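Local coordinates for C-glycoside 3-oxidase (Microbacterium trichothecenolyticum, PDB 7DVE), which uses FAD and molecular oxygen to oxidise the C3 hydroxyl of the sugar in C-glycosides such as isoorientin and mangiferin, releasing hydrogen peroxide, at residues A[273-285]-A[385-398]. Numbering follows the deposited sequence.
Sequences DALRTPQLLWASG and FSDSDVDGYGMPAM. With FAD (flavin-adenine dinucleotide), chain C.
Gln279, Trp282 and Phe385 lead a packing of helix 276-283, in the FAD-binding part of this GMC oxidoreductase, on the two-stranded antiparallel sheet of 382-386 and 396-401. The segments of helix 276-283 and strand 396-398 run at 142°, their axes 9.3 Å apart.

The polar centre is the Gln279 amide. Its chain is extended, with CG anti to the backbone N (chi1 -170°), and this carries NE2 across to strand 396-398 and the turn before it. Gln279 NE2 gives a nearly straight hydrogen bond to Pro396 O (2.8 Å) and a second to Asp391 OD2 (3.1 Å). Both acceptors lie close to the amide plane, which should fix the amide rotation. The Asp391 carboxylate is turned 86° from that plane and is met from above. Its OD1 accepts from Tyr393 N, an Asx turn, and from Met395 N just past the type I turn 391-394, on opposite faces. These bonds brace the carboxylate that receives the amide.

Around this sits an apolar layer. Phe385 CB lies over the five-membered ring of Trp282, 3.7 Å from its centroid, a CH-pi contact. The Phe385 ring reaches on to the helix backbone, with Phe385 CZ 3.2 Å from Gln279 N. Pro396 CG and the bent Met395 chain, through CE, both touch Ala283 CB. Met398 CE meets Leu275 CB at 3.5 Å.

At the N-terminal end, Asp273 OD1 caps the helix, and OD2 holds Arg276 in a salt bridge. The Arg276 guanidinium lies against the FAD adenosine and also bonds Ser118 O. Beyond the contact, Phe117 of strand 116-117 touches Leu275 and Met398, while Leu280 packs on strands 235-243 and 267-270.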
ATOM      1  N   ASP A 273      -6.085  -2.947  -5.790  1.00 53.05           N
ATOM      2  CA  ASP A 273      -4.922  -3.599  -5.174  1.00 52.82           C
ATOM      3  C   ASP A 273      -4.307  -4.548  -6.189  1.00 53.26           C
ATOM      4  O   ASP A 273      -4.915  -4.806  -7.233  1.00 55.54           O
ATOM      5  CB  ASP A 273      -5.228  -4.290  -3.811  1.00 52.91           C
ATOM      6  CG  ASP A 273      -5.939  -5.677  -3.917  1.00 55.58           C
ATOM      7  OD1 ASP A 273      -5.685  -6.517  -4.826  1.00 54.36           O
ATOM      8  OD2 ASP A 273      -6.784  -5.932  -3.022  1.00 57.30           O
ATOM      9  N   ALA A 274      -3.107  -5.064  -5.896  1.00 52.68           N
ATOM     10  CA  ALA A 274      -2.318  -5.797  -6.883  1.00 53.61           C
ATOM     11  C   ALA A 274      -2.887  -7.163  -7.256  1.00 55.67           C
ATOM     12  O   ALA A 274      -2.389  -7.776  -8.217  1.00 54.50           O
ATOM     13  CB  ALA A 274      -0.888  -5.986  -6.380  1.00 52.22           C
ATOM     14  N   LEU A 275      -3.875  -7.693  -6.529  1.00 54.84           N
ATOM     15  CA  LEU A 275      -4.419  -8.986  -6.941  1.00 55.03           C
ATOM     16  C   LEU A 275      -5.849  -8.904  -7.426  1.00 56.45           C
ATOM     17  O   LEU A 275      -6.217  -9.666  -8.324  1.00 58.95           O
ATOM     18  CB  LEU A 275      -4.339 -10.013  -5.808  1.00 51.82           C
ATOM     19  CG  LEU A 275      -2.969 -10.086  -5.145  1.00 51.81           C
ATOM     20  CD1 LEU A 275      -3.135 -10.513  -3.717  1.00 50.37           C
ATOM     21  CD2 LEU A 275      -2.010 -10.995  -5.914  1.00 52.14           C
ATOM     22  N   ARG A 276      -6.652  -7.980  -6.888  1.00 56.26           N
ATOM     23  CA  ARG A 276      -8.027  -7.861  -7.351  1.00 57.09           C
ATOM     24  C   ARG A 276      -8.141  -7.049  -8.638  1.00 58.14           C
ATOM     25  O   ARG A 276      -9.120  -7.231  -9.378  1.00 61.49           O
ATOM     26  CB  ARG A 276      -8.902  -7.270  -6.252  1.00 53.85           C
ATOM     27  CG  ARG A 276      -9.187  -8.252  -5.138  1.00 52.54           C
ATOM     28  CD  ARG A 276     -10.178  -7.700  -4.154  1.00 52.52           C
ATOM     29  NE  ARG A 276      -9.502  -6.833  -3.196  1.00 56.64           N
ATOM     30  CZ  ARG A 276     -10.076  -6.259  -2.144  1.00 54.70           C
ATOM     31  NH1 ARG A 276     -11.377  -6.347  -1.935  1.00 53.31           N
ATOM     32  NH2 ARG A 276      -9.316  -5.588  -1.276  1.00 51.47           N
ATOM     33  N   THR A 277      -7.143  -6.206  -8.939  1.00 57.52           N
ATOM     34  CA  THR A 277      -7.091  -5.516 -10.231  1.00 58.96           C
ATOM     35  C   THR A 277      -6.876  -6.493 -11.382  1.00 59.19           C
ATOM     36  O   THR A 277      -7.670  -6.470 -12.346  1.00 60.33           O
ATOM     37  CB  THR A 277      -6.004  -4.429 -10.196  1.00 57.68           C
ATOM     38  OG1 THR A 277      -6.365  -3.407  -9.262  1.00 55.57           O
ATOM     39  CG2 THR A 277      -5.788  -3.817 -11.571  1.00 57.09           C
ATOM     40  N   PRO A 278      -5.850  -7.366 -11.361  1.00 59.22           N
ATOM     41  CA  PRO A 278      -5.808  -8.440 -12.379  1.00 59.90           C
ATOM     42  C   PRO A 278      -7.056  -9.306 -12.371  1.00 61.20           C
ATOM     43  O   PRO A 278      -7.495  -9.734 -13.446  1.00 61.34           O
ATOM     44  CB  PRO A 278      -4.564  -9.263 -12.000  1.00 58.90           C
ATOM     45  CG  PRO A 278      -3.773  -8.409 -11.098  1.00 59.26           C
ATOM     46  CD  PRO A 278      -4.732  -7.476 -10.405  1.00 56.36           C
ATOM     47  N   GLN A 279      -7.635  -9.583 -11.190  1.00 59.33           N
ATOM     48  CA  GLN A 279      -8.893 -10.330 -11.126  1.00 62.10           C
ATOM     49  C   GLN A 279      -9.973  -9.690 -11.994  1.00 64.71           C
ATOM     50  O   GLN A 279     -10.597 -10.362 -12.831  1.00 65.46           O
ATOM     51  CB  GLN A 279      -9.367 -10.432  -9.676  1.00 62.25           C
ATOM     52  CG  GLN A 279     -10.530 -11.389  -9.462  1.00 59.95           C
ATOM     53  CD  GLN A 279     -10.997 -11.399  -8.027  1.00 60.28           C
ATOM     54  OE1 GLN A 279     -11.057 -10.351  -7.365  1.00 60.27           O
ATOM     55  NE2 GLN A 279     -11.310 -12.582  -7.523  1.00 60.07           N
ATOM     56  N   LEU A 280     -10.215  -8.387 -11.791  1.00 62.58           N
ATOM     57  CA  LEU A 280     -11.260  -7.701 -12.540  1.00 63.58           C
ATOM     58  C   LEU A 280     -10.951  -7.696 -14.029  1.00 64.84           C
ATOM     59  O   LEU A 280     -11.848  -7.919 -14.854  1.00 66.18           O
ATOM     60  CB  LEU A 280     -11.433  -6.277 -12.011  1.00 63.32           C
ATOM     61  CG  LEU A 280     -12.313  -5.340 -12.836  1.00 65.94           C
ATOM     62  CD1 LEU A 280     -13.712  -5.931 -13.000  1.00 68.10           C
ATOM     63  CD2 LEU A 280     -12.366  -3.963 -12.181  1.00 63.67           C
ATOM     64  N   LEU A 281      -9.682  -7.467 -14.397  1.00 64.10           N
ATOM     65  CA  LEU A 281      -9.336  -7.453 -15.820  1.00 65.29           C
ATOM     66  C   LEU A 281      -9.540  -8.833 -16.447  1.00 65.89           C
ATOM     67  O   LEU A 281     -10.067  -8.944 -17.557  1.00 67.49           O
ATOM     68  CB  LEU A 281      -7.893  -6.965 -16.029  1.00 64.03           C
ATOM     69  CG  LEU A 281      -7.428  -5.547 -15.613  1.00 65.84           C
ATOM     70  CD1 LEU A 281      -6.333  -5.007 -16.532  1.00 61.94           C
ATOM     71  CD2 LEU A 281      -8.574  -4.556 -15.506  1.00 64.30           C
ATOM     72  N   TRP A 282      -9.154  -9.899 -15.741  1.00 65.20           N
ATOM     73  CA  TRP A 282      -9.385 -11.259 -16.238  1.00 65.97           C
ATOM     74  C   TRP A 282     -10.875 -11.532 -16.414  1.00 67.28           C
ATOM     75  O   TRP A 282     -11.312 -12.007 -17.467  1.00 68.34           O
ATOM     76  CB  TRP A 282      -8.753 -12.285 -15.293  1.00 64.91           C
ATOM     77  CG  TRP A 282      -9.051 -13.726 -15.650  1.00 69.46           C
ATOM     78  CD1 TRP A 282     -10.130 -14.468 -15.257  1.00 68.34           C
ATOM     79  CD2 TRP A 282      -8.244 -14.589 -16.455  1.00 70.15           C
ATOM     80  NE1 TRP A 282     -10.053 -15.736 -15.787  1.00 73.49           N
ATOM     81  CE2 TRP A 282      -8.903 -15.834 -16.525  1.00 72.66           C
ATOM     82  CE3 TRP A 282      -7.029 -14.428 -17.126  1.00 72.09           C
ATOM     83  CZ2 TRP A 282      -8.386 -16.914 -17.240  1.00 74.83           C
ATOM     84  CZ3 TRP A 282      -6.521 -15.502 -17.855  1.00 73.68           C
ATOM     85  CH2 TRP A 282      -7.197 -16.723 -17.905  1.00 75.61           C
ATOM     86  N   ALA A 283     -11.673 -11.212 -15.392  1.00 67.59           N
ATOM     87  CA  ALA A 283     -13.121 -11.374 -15.495  1.00 66.57           C
ATOM     88  C   ALA A 283     -13.711 -10.591 -16.664  1.00 69.86           C
ATOM     89  O   ALA A 283     -14.734 -11.003 -17.223  1.00 72.30           O
ATOM     90  CB  ALA A 283     -13.792 -10.943 -14.192  1.00 67.71           C
ATOM     91  N   SER A 284     -13.095  -9.474 -17.054  1.00 68.88           N
ATOM     92  CA  SER A 284     -13.624  -8.676 -18.155  1.00 70.66           C
ATOM     93  C   SER A 284     -13.067  -9.081 -19.519  1.00 71.44           C
ATOM     94  O   SER A 284     -13.382  -8.423 -20.523  1.00 71.15           O
ATOM     95  CB  SER A 284     -13.346  -7.190 -17.916  1.00 70.98           C
ATOM     96  OG  SER A 284     -13.586  -6.848 -16.565  1.00 72.22           O
ATOM     97  N   GLY A 285     -12.264 -10.139 -19.586  1.00 70.84           N
ATOM     98  CA  GLY A 285     -11.689 -10.569 -20.849  1.00 70.87           C
ATOM     99  C   GLY A 285     -10.529  -9.732 -21.342  1.00 71.86           C
ATOM    100  O   GLY A 285     -10.178  -9.825 -22.518  1.00 70.52           O
ATOM    101  N   PHE A 385      -6.295 -17.287 -12.329  1.00 65.85           N
ATOM    102  CA  PHE A 385      -7.719 -17.220 -12.032  1.00 67.54           C
ATOM    103  C   PHE A 385      -8.446 -18.419 -12.618  1.00 70.64           C
ATOM    104  O   PHE A 385      -8.025 -18.988 -13.623  1.00 70.74           O
ATOM    105  CB  PHE A 385      -8.327 -15.913 -12.558  1.00 66.88           C
ATOM    106  CG  PHE A 385      -7.682 -14.705 -11.985  1.00 66.37           C
ATOM    107  CD1 PHE A 385      -7.968 -14.307 -10.693  1.00 63.77           C
ATOM    108  CD2 PHE A 385      -6.739 -13.990 -12.715  1.00 65.34           C
ATOM    109  CE1 PHE A 385      -7.345 -13.197 -10.151  1.00 61.03           C
ATOM    110  CE2 PHE A 385      -6.121 -12.891 -12.173  1.00 61.00           C
ATOM    111  CZ  PHE A 385      -6.420 -12.502 -10.891  1.00 61.25           C
ATOM    112  N   SER A 386      -9.544 -18.794 -11.965  1.00 73.89           N
ATOM    113  CA  SER A 386     -10.309 -19.984 -12.302  1.00 74.83           C
ATOM    114  C   SER A 386     -11.503 -19.621 -13.171  1.00 78.66           C
ATOM    115  O   SER A 386     -12.168 -18.606 -12.932  1.00 74.29           O
ATOM    116  CB  SER A 386     -10.792 -20.697 -11.036  1.00 74.89           C
ATOM    117  OG  SER A 386     -11.502 -21.888 -11.375  1.00 78.27           O
ATOM    118  N   ASP A 387     -11.771 -20.469 -14.173  1.00 82.65           N
ATOM    119  CA  ASP A 387     -12.958 -20.315 -15.013  1.00 83.32           C
ATOM    120  C   ASP A 387     -14.241 -20.622 -14.255  1.00 82.57           C
ATOM    121  O   ASP A 387     -15.305 -20.104 -14.606  1.00 84.99           O
ATOM    122  CB  ASP A 387     -12.903 -21.244 -16.232  1.00 87.33           C
ATOM    123  CG  ASP A 387     -11.853 -20.841 -17.259  1.00 92.51           C
ATOM    124  OD1 ASP A 387     -11.657 -19.622 -17.495  1.00 87.92           O
ATOM    125  OD2 ASP A 387     -11.274 -21.771 -17.878  1.00 95.98           O
ATOM    126  N   SER A 388     -14.169 -21.471 -13.236  1.00 79.34           N
ATOM    127  CA  SER A 388     -15.358 -22.011 -12.593  1.00 80.27           C
ATOM    128  C   SER A 388     -15.532 -21.521 -11.166  1.00 78.77           C
ATOM    129  O   SER A 388     -16.617 -21.063 -10.798  1.00 80.16           O
ATOM    130  CB  SER A 388     -15.303 -23.542 -12.591  1.00 80.82           C
ATOM    131  OG  SER A 388     -14.022 -23.990 -12.183  1.00 81.82           O
ATOM    132  N   ASP A 389     -14.490 -21.626 -10.347  1.00 77.57           N
ATOM    133  CA  ASP A 389     -14.582 -21.254  -8.946  1.00 74.85           C
ATOM    134  C   ASP A 389     -14.536 -19.736  -8.773  1.00 72.39           C
ATOM    135  O   ASP A 389     -13.932 -19.008  -9.572  1.00 70.20           O
ATOM    136  CB  ASP A 389     -13.454 -21.904  -8.153  1.00 74.71           C
ATOM    137  CG  ASP A 389     -13.308 -23.372  -8.458  1.00 78.94           C
ATOM    138  OD1 ASP A 389     -14.304 -24.000  -8.872  1.00 80.80           O
ATOM    139  OD2 ASP A 389     -12.191 -23.905  -8.296  1.00 82.28           O
ATOM    140  N   VAL A 390     -15.181 -19.270  -7.702  1.00 69.17           N
ATOM    141  CA  VAL A 390     -15.312 -17.851  -7.408  1.00 67.77           C
ATOM    142  C   VAL A 390     -15.035 -17.634  -5.929  1.00 65.73           C
ATOM    143  O   VAL A 390     -15.112 -18.557  -5.113  1.00 66.43           O
ATOM    144  CB  VAL A 390     -16.711 -17.297  -7.763  1.00 68.41           C
ATOM    145  CG1 VAL A 390     -16.948 -17.323  -9.270  1.00 65.52           C
ATOM    146  CG2 VAL A 390     -17.796 -18.077  -6.995  1.00 67.55           C
ATOM    147  N   ASP A 391     -14.701 -16.395  -5.592  1.00 65.35           N
ATOM    148  CA  ASP A 391     -14.424 -16.043  -4.211  1.00 63.87           C
ATOM    149  C   ASP A 391     -15.725 -15.586  -3.550  1.00 63.55           C
ATOM    150  O   ASP A 391     -16.814 -15.727  -4.117  1.00 64.00           O
ATOM    151  CB  ASP A 391     -13.294 -15.014  -4.150  1.00 61.07           C
ATOM    152  CG  ASP A 391     -13.688 -13.641  -4.686  1.00 62.61           C
ATOM    153  OD1 ASP A 391     -14.877 -13.404  -5.002  1.00 62.20           O
ATOM    154  OD2 ASP A 391     -12.774 -12.780  -4.793  1.00 61.98           O
ATOM    155  N   GLY A 392     -15.626 -15.022  -2.344  1.00 63.81           N
ATOM    156  CA  GLY A 392     -16.812 -14.620  -1.608  1.00 64.49           C
ATOM    157  C   GLY A 392     -17.595 -13.500  -2.253  1.00 62.92           C
ATOM    158  O   GLY A 392     -18.757 -13.289  -1.893  1.00 62.18           O
ATOM    159  N   TYR A 393     -16.982 -12.779  -3.194  1.00 62.84           N
ATOM    160  CA  TYR A 393     -17.633 -11.752  -4.005  1.00 63.66           C
ATOM    161  C   TYR A 393     -18.149 -12.275  -5.349  1.00 64.20           C
ATOM    162  O   TYR A 393     -18.754 -11.507  -6.115  1.00 62.87           O
ATOM    163  CB  TYR A 393     -16.653 -10.596  -4.250  1.00 63.45           C
ATOM    164  CG  TYR A 393     -16.234  -9.843  -2.999  1.00 62.44           C
ATOM    165  CD1 TYR A 393     -17.093  -8.942  -2.395  1.00 62.10           C
ATOM    166  CD2 TYR A 393     -14.983 -10.032  -2.429  1.00 60.02           C
ATOM    167  CE1 TYR A 393     -16.720  -8.251  -1.260  1.00 62.31           C
ATOM    168  CE2 TYR A 393     -14.600  -9.339  -1.292  1.00 60.66           C
ATOM    169  CZ  TYR A 393     -15.474  -8.446  -0.716  1.00 61.33           C
ATOM    170  OH  TYR A 393     -15.130  -7.735   0.411  1.00 61.59           O
ATOM    171  N   GLY A 394     -17.923 -13.551  -5.662  1.00 63.08           N
ATOM    172  CA  GLY A 394     -18.317 -14.090  -6.951  1.00 63.10           C
ATOM    173  C   GLY A 394     -17.416 -13.739  -8.112  1.00 63.17           C
ATOM    174  O   GLY A 394     -17.830 -13.895  -9.267  1.00 68.32           O
ATOM    175  N   MET A 395     -16.295 -13.301  -7.869  1.00 62.22           N
ATOM    176  CA  MET A 395     -15.185 -12.968  -8.744  1.00 64.24           C
ATOM    177  C   MET A 395     -14.309 -14.195  -8.921  1.00 64.23           C
ATOM    178  O   MET A 395     -14.260 -15.048  -8.032  1.00 65.11           O
ATOM    179  CB  MET A 395     -14.371 -11.818  -8.146  1.00 63.27           C
ATOM    180  CG  MET A 395     -15.054 -10.451  -8.200  1.00 64.28           C
ATOM    181  SD  MET A 395     -15.897 -10.055  -9.753  1.00 73.47           S
ATOM    182  CE  MET A 395     -14.545  -9.404 -10.729  1.00 65.59           C
ATOM    183  N   PRO A 396     -13.636 -14.329 -10.064  1.00 64.51           N
ATOM    184  CA  PRO A 396     -12.915 -15.582 -10.341  1.00 64.39           C
ATOM    185  C   PRO A 396     -11.864 -15.853  -9.280  1.00 66.13           C
ATOM    186  O   PRO A 396     -11.069 -14.973  -8.929  1.00 64.37           O
ATOM    187  CB  PRO A 396     -12.290 -15.355 -11.721  1.00 63.85           C
ATOM    188  CG  PRO A 396     -12.973 -14.183 -12.305  1.00 65.53           C
ATOM    189  CD  PRO A 396     -13.799 -13.490 -11.262  1.00 65.66           C
ATOM    190  N   ALA A 397     -11.893 -17.073  -8.740  1.00 66.12           N
ATOM    191  CA  ALA A 397     -11.045 -17.407  -7.609  1.00 64.64           C
ATOM    192  C   ALA A 397      -9.581 -17.408  -8.025  1.00 63.36           C
ATOM    193  O   ALA A 397      -9.240 -17.741  -9.159  1.00 67.65           O
ATOM    194  CB  ALA A 397     -11.436 -18.760  -7.013  1.00 63.85           C
ATOM    195  N   MET A 398      -8.717 -16.998  -7.095  1.00 62.26           N
ATOM    196  CA  MET A 398      -7.280 -16.885  -7.308  1.00 61.02           C
ATOM    197  C   MET A 398      -6.536 -18.141  -6.889  1.00 57.80           C
ATOM    198  O   MET A 398      -6.872 -18.801  -5.900  1.00 56.41           O
ATOM    199  CB  MET A 398      -6.665 -15.692  -6.552  1.00 56.45           C
ATOM    200  CG  MET A 398      -7.506 -14.446  -6.426  1.00 55.79           C
ATOM    201  SD  MET A 398      -6.711 -13.238  -5.336  1.00 55.59           S
ATOM    202  CE  MET A 398      -7.377 -11.718  -6.038  1.00 54.89           C
TER
HETATM  203  PA  FAD C 801      -5.830  -0.806  -1.413  1.00 52.71           P
HETATM  204  O1A FAD C 801      -6.018  -2.258  -1.175  1.00 53.98           O
HETATM  205  O2A FAD C 801      -5.235   0.024  -0.339  1.00 51.84           O
HETATM  206  O5B FAD C 801      -7.314  -0.315  -1.809  1.00 55.82           O
HETATM  207  C5B FAD C 801      -8.000  -0.967  -2.881  1.00 52.77           C
HETATM  208  C4B FAD C 801      -9.490  -0.860  -2.677  1.00 54.23           C
HETATM  209  O4B FAD C 801     -10.088  -1.485  -3.850  1.00 55.29           O
HETATM  210  C3B FAD C 801      -9.949  -1.710  -1.474  1.00 56.76           C
HETATM  211  O3B FAD C 801     -10.742  -0.873  -0.609  1.00 55.53           O
HETATM  212  C2B FAD C 801     -10.825  -2.766  -2.164  1.00 54.00           C
HETATM  213  O2B FAD C 801     -11.960  -3.119  -1.369  1.00 53.14           O
HETATM  214  C1B FAD C 801     -11.316  -2.039  -3.399  1.00 56.53           C
HETATM  215  N9A FAD C 801     -11.805  -3.015  -4.439  1.00 58.82           N
HETATM  216  C8A FAD C 801     -11.054  -4.054  -4.839  1.00 57.00           C
HETATM  217  N7A FAD C 801     -11.733  -4.736  -5.768  1.00 58.51           N
HETATM  218  C5A FAD C 801     -12.911  -4.133  -5.947  1.00 61.01           C
HETATM  219  C6A FAD C 801     -13.931  -4.414  -6.770  1.00 63.10           C
HETATM  220  N6A FAD C 801     -13.782  -5.484  -7.550  1.00 63.88           N
HETATM  221  N1A FAD C 801     -15.048  -3.663  -6.817  1.00 63.15           N
HETATM  222  C2A FAD C 801     -15.129  -2.556  -5.969  1.00 63.43           C
HETATM  223  N3A FAD C 801     -14.041  -2.271  -5.123  1.00 60.31           N
HETATM  224  C4A FAD C 801     -12.956  -3.064  -5.129  1.00 60.47           C
HETATM  225  N1  FAD C 801       2.337   0.532   2.970  1.00 46.90           N
HETATM  226  C2  FAD C 801       3.382   1.440   2.955  1.00 48.94           C
HETATM  227  O2  FAD C 801       3.701   1.930   1.878  1.00 47.44           O
HETATM  228  N3  FAD C 801       4.054   1.766   4.145  1.00 49.43           N
HETATM  229  C4  FAD C 801       3.632   1.204   5.370  1.00 46.34           C
HETATM  230  O4  FAD C 801       4.216   1.517   6.413  1.00 44.99           O
HETATM  231  C4X FAD C 801       2.580   0.294   5.366  1.00 47.60           C
HETATM  232  N5  FAD C 801       2.161  -0.327   6.497  1.00 48.00           N
HETATM  233  C5X FAD C 801       1.040  -1.103   6.466  1.00 47.91           C
HETATM  234  C6  FAD C 801       0.503  -1.643   7.650  1.00 46.89           C
HETATM  235  C7  FAD C 801      -0.670  -2.390   7.657  1.00 47.81           C
HETATM  236  C7M FAD C 801      -1.239  -2.962   8.980  1.00 47.59           C
HETATM  237  C8  FAD C 801      -1.335  -2.621   6.452  1.00 47.10           C
HETATM  238  C8M FAD C 801      -2.633  -3.450   6.443  1.00 46.92           C
HETATM  239  C9  FAD C 801      -0.806  -2.097   5.264  1.00 48.01           C
HETATM  240  C9A FAD C 801       0.383  -1.343   5.259  1.00 46.91           C
HETATM  241  N10 FAD C 801       0.907  -0.850   4.114  1.00 48.35           N
HETATM  242  C10 FAD C 801       1.950  -0.019   4.159  1.00 47.89           C
HETATM  243  C1' FAD C 801       0.352  -1.167   2.767  1.00 47.91           C
HETATM  244  C2' FAD C 801      -0.601  -0.114   2.188  1.00 49.69           C
HETATM  245  O2' FAD C 801      -1.796  -0.095   2.987  1.00 49.02           O
HETATM  246  C3' FAD C 801      -0.905  -0.421   0.684  1.00 48.66           C
HETATM  247  O3' FAD C 801       0.311  -0.387  -0.076  1.00 49.14           O
HETATM  248  C4' FAD C 801      -1.818   0.643   0.072  1.00 50.60           C
HETATM  249  O4' FAD C 801      -3.028   0.714   0.812  1.00 49.37           O
HETATM  250  C5' FAD C 801      -2.153   0.285  -1.402  1.00 52.64           C
HETATM  251  O5' FAD C 801      -3.182   1.159  -1.909  1.00 52.08           O
HETATM  252  P   FAD C 801      -4.162   0.773  -3.137  1.00 53.84           P
HETATM  253  O1P FAD C 801      -5.277   1.747  -3.291  1.00 54.13           O
HETATM  254  O2P FAD C 801      -3.263   0.514  -4.281  1.00 54.87           O
HETATM  255  O3P FAD C 801      -4.963  -0.578  -2.747  1.00 54.12           O